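39 kDa initiator binding protein (Trichomonas vaginalis, PDB 1Q87) probably recognises, as a whole protein of which this is the C-terminal domain, the initiator (Inr) element of core promoters. Local coordinates at residues K62-F67 with Q75-V80. Residues are numbered along the deposited sequence; the frame is centred on the assembly and turned at random.
Sequences KAAEYF and QNAIEV
A64 and A77 bring their backbones together where helix 56-67 meets helix 74-84, the CA atom of A64 lying 5.2 Å from the CA atom of A77. The two helices form a helix-loop-helix unit in the C-domain of the initiator binding protein, joined by a short linker, and so small a separation illustrates how alanine lets two helical backbones approach closely. Both CA–CB bonds at the crossing point toward the partner helix, and the two methyls pass side by side, A64 CB to A77 CB at 3.9 Å. The A64 methyl does more than its counterpart. It points almost end-on at CG1 of I78, 3.6 Å away, while A77 CB lies at its flank, and the two approaches reach A64 CB from directions about a right angle apart. In I78, chi1 of -77° sets CG1 beside the backbone N and anti to the carbonyl carbon, which presents this methylene to A64 while CG2 is carried farther from that methyl. The contact across the two segments is wholly apolar, with 114 Å² buried and no hydrogen bond between them.

Neighbouring residues place the pair in the fold. F67 sends its ring away from helix 74-84 into a hydrophobic cluster with I42, L98, F101, L102 and I111, whereas A77 also rests on K68 and Q72 of the linker. On the outer side, E65 OE2 makes a salt bridge with K74, a polar tie between the two helices. The last turn of helix 56-67 closes with the backbone bond from F67 N to A63 O, 2.7 Å long, accompanied by a weak one from the same nitrogen to A64 O at 3.1 Å.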
loop_
_atom_site.group_PDB
_atom_site.type_symbol
_atom_site.label_atom_id
_atom_site.label_comp_id
_atom_site.label_asym_id
_atom_site.label_seq_id
_atom_site.Cartn_x
_atom_site.Cartn_y
_atom_site.Cartn_z
ATOM N N LYS A 62 -17.698 2.768 -6.719
ATOM C CA LYS A 62 -17.157 3.845 -7.561
ATOM C C LYS A 62 -15.653 3.709 -7.703
ATOM O O LYS A 62 -15.109 3.861 -8.804
ATOM C CB LYS A 62 -17.453 5.231 -6.994
ATOM C CG LYS A 62 -18.952 5.577 -6.910
ATOM C CD LYS A 62 -19.631 5.280 -8.224
ATOM C CE LYS A 62 -21.133 5.473 -8.163
ATOM N NZ LYS A 62 -21.755 5.052 -9.452
ATOM N N ALA A 63 -14.985 3.397 -6.599
ATOM C CA ALA A 63 -13.538 3.254 -6.626
ATOM C C ALA A 63 -13.161 2.093 -7.556
ATOM O O ALA A 63 -12.212 2.217 -8.340
ATOM C CB ALA A 63 -12.980 3.028 -5.219
ATOM N N ALA A 64 -13.920 0.997 -7.508
ATOM C CA ALA A 64 -13.598 -0.127 -8.369
ATOM C C ALA A 64 -13.618 0.308 -9.826
ATOM O O ALA A 64 -12.625 0.143 -10.561
ATOM C CB ALA A 64 -14.580 -1.311 -8.145
ATOM N N GLU A 65 -14.738 0.899 -10.223
ATOM C CA GLU A 65 -14.903 1.332 -11.579
ATOM C C GLU A 65 -13.754 2.198 -12.006
ATOM O O GLU A 65 -13.277 2.087 -13.120
ATOM C CB GLU A 65 -16.190 2.145 -11.746
ATOM C CG GLU A 65 -17.504 1.365 -11.789
ATOM C CD GLU A 65 -18.715 2.254 -11.432
ATOM O OE1 GLU A 65 -18.651 3.504 -11.653
ATOM O OE2 GLU A 65 -19.724 1.694 -10.929
ATOM N N TYR A 66 -13.305 3.063 -11.119
ATOM C CA TYR A 66 -12.273 4.008 -11.482
ATOM C C TYR A 66 -10.839 3.513 -11.344
ATOM O O TYR A 66 -9.960 4.023 -12.031
ATOM C CB TYR A 66 -12.484 5.276 -10.664
ATOM C CG TYR A 66 -11.591 6.450 -10.979
ATOM C CD1 TYR A 66 -10.382 6.635 -10.318
ATOM C CD2 TYR A 66 -11.998 7.427 -11.868
ATOM C CE1 TYR A 66 -9.601 7.781 -10.528
ATOM C CE2 TYR A 66 -11.220 8.574 -12.094
ATOM C CZ TYR A 66 -10.025 8.744 -11.419
ATOM O OH TYR A 66 -9.252 9.862 -11.660
ATOM N N PHE A 67 -10.611 2.526 -10.478
ATOM C CA PHE A 67 -9.264 2.012 -10.251
ATOM C C PHE A 67 -8.929 0.676 -10.949
ATOM O O PHE A 67 -7.764 0.352 -11.091
ATOM C CB PHE A 67 -9.003 1.825 -8.748
ATOM C CG PHE A 67 -9.035 3.092 -7.937
ATOM C CD1 PHE A 67 -8.808 4.321 -8.506
ATOM C CD2 PHE A 67 -9.267 3.025 -6.563
ATOM C CE1 PHE A 67 -8.811 5.449 -7.737
ATOM C CE2 PHE A 67 -9.273 4.132 -5.793
ATOM C CZ PHE A 67 -9.044 5.355 -6.368
ATOM N N GLN A 75 -16.241 -6.944 -10.474
ATOM C CA GLN A 75 -16.462 -7.694 -9.248
ATOM C C GLN A 75 -15.163 -7.990 -8.560
ATOM O O GLN A 75 -15.081 -7.941 -7.317
ATOM C CB GLN A 75 -17.187 -9.014 -9.502
ATOM C CG GLN A 75 -18.616 -9.002 -8.972
ATOM C CD GLN A 75 -18.697 -8.576 -7.516
ATOM O OE1 GLN A 75 -19.547 -7.749 -7.144
ATOM N NE2 GLN A 75 -17.814 -9.139 -6.678
ATOM N N ASN A 76 -14.150 -8.306 -9.359
ATOM C CA ASN A 76 -12.852 -8.600 -8.771
ATOM C C ASN A 76 -12.275 -7.386 -8.062
ATOM O O ASN A 76 -11.825 -7.483 -6.933
ATOM C CB ASN A 76 -11.855 -9.069 -9.821
ATOM C CG ASN A 76 -10.461 -9.188 -9.266
ATOM O OD1 ASN A 76 -9.594 -8.354 -9.536
ATOM N ND2 ASN A 76 -10.240 -10.211 -8.472
ATOM N N ALA A 77 -12.303 -6.248 -8.739
ATOM C CA ALA A 77 -11.760 -5.037 -8.178
ATOM C C ALA A 77 -12.487 -4.715 -6.864
ATOM O O ALA A 77 -11.862 -4.235 -5.914
ATOM C CB ALA A 77 -11.912 -3.896 -9.168
ATOM N N ILE A 78 -13.794 -4.996 -6.821
ATOM C CA ILE A 78 -14.626 -4.735 -5.639
ATOM C C ILE A 78 -14.204 -5.630 -4.483
ATOM O O ILE A 78 -14.121 -5.202 -3.332
ATOM C CB ILE A 78 -16.117 -4.984 -5.948
ATOM C CG1 ILE A 78 -16.678 -3.820 -6.751
ATOM C CG2 ILE A 78 -16.919 -5.138 -4.661
ATOM C CD1 ILE A 78 -18.142 -4.020 -7.105
ATOM N N GLU A 79 -13.913 -6.877 -4.785
ATOM C CA GLU A 79 -13.517 -7.763 -3.720
ATOM C C GLU A 79 -12.163 -7.350 -3.162
ATOM O O GLU A 79 -11.966 -7.346 -1.957
ATOM C CB GLU A 79 -13.487 -9.214 -4.215
ATOM C CG GLU A 79 -14.761 -9.605 -4.962
ATOM C CD GLU A 79 -15.123 -11.092 -4.868
ATOM O OE1 GLU A 79 -14.326 -11.886 -4.301
ATOM O OE2 GLU A 79 -16.224 -11.451 -5.376
ATOM N N VAL A 80 -11.240 -6.972 -4.036
ATOM C CA VAL A 80 -9.915 -6.608 -3.595
ATOM C C VAL A 80 -9.971 -5.374 -2.698
ATOM O O VAL A 80 -9.427 -5.361 -1.595
ATOM C CB VAL A 80 -9.010 -6.284 -4.782
ATOM C CG1 VAL A 80 -7.653 -5.721 -4.282
ATOM C CG2 VAL A 80 -8.775 -7.532 -5.603
#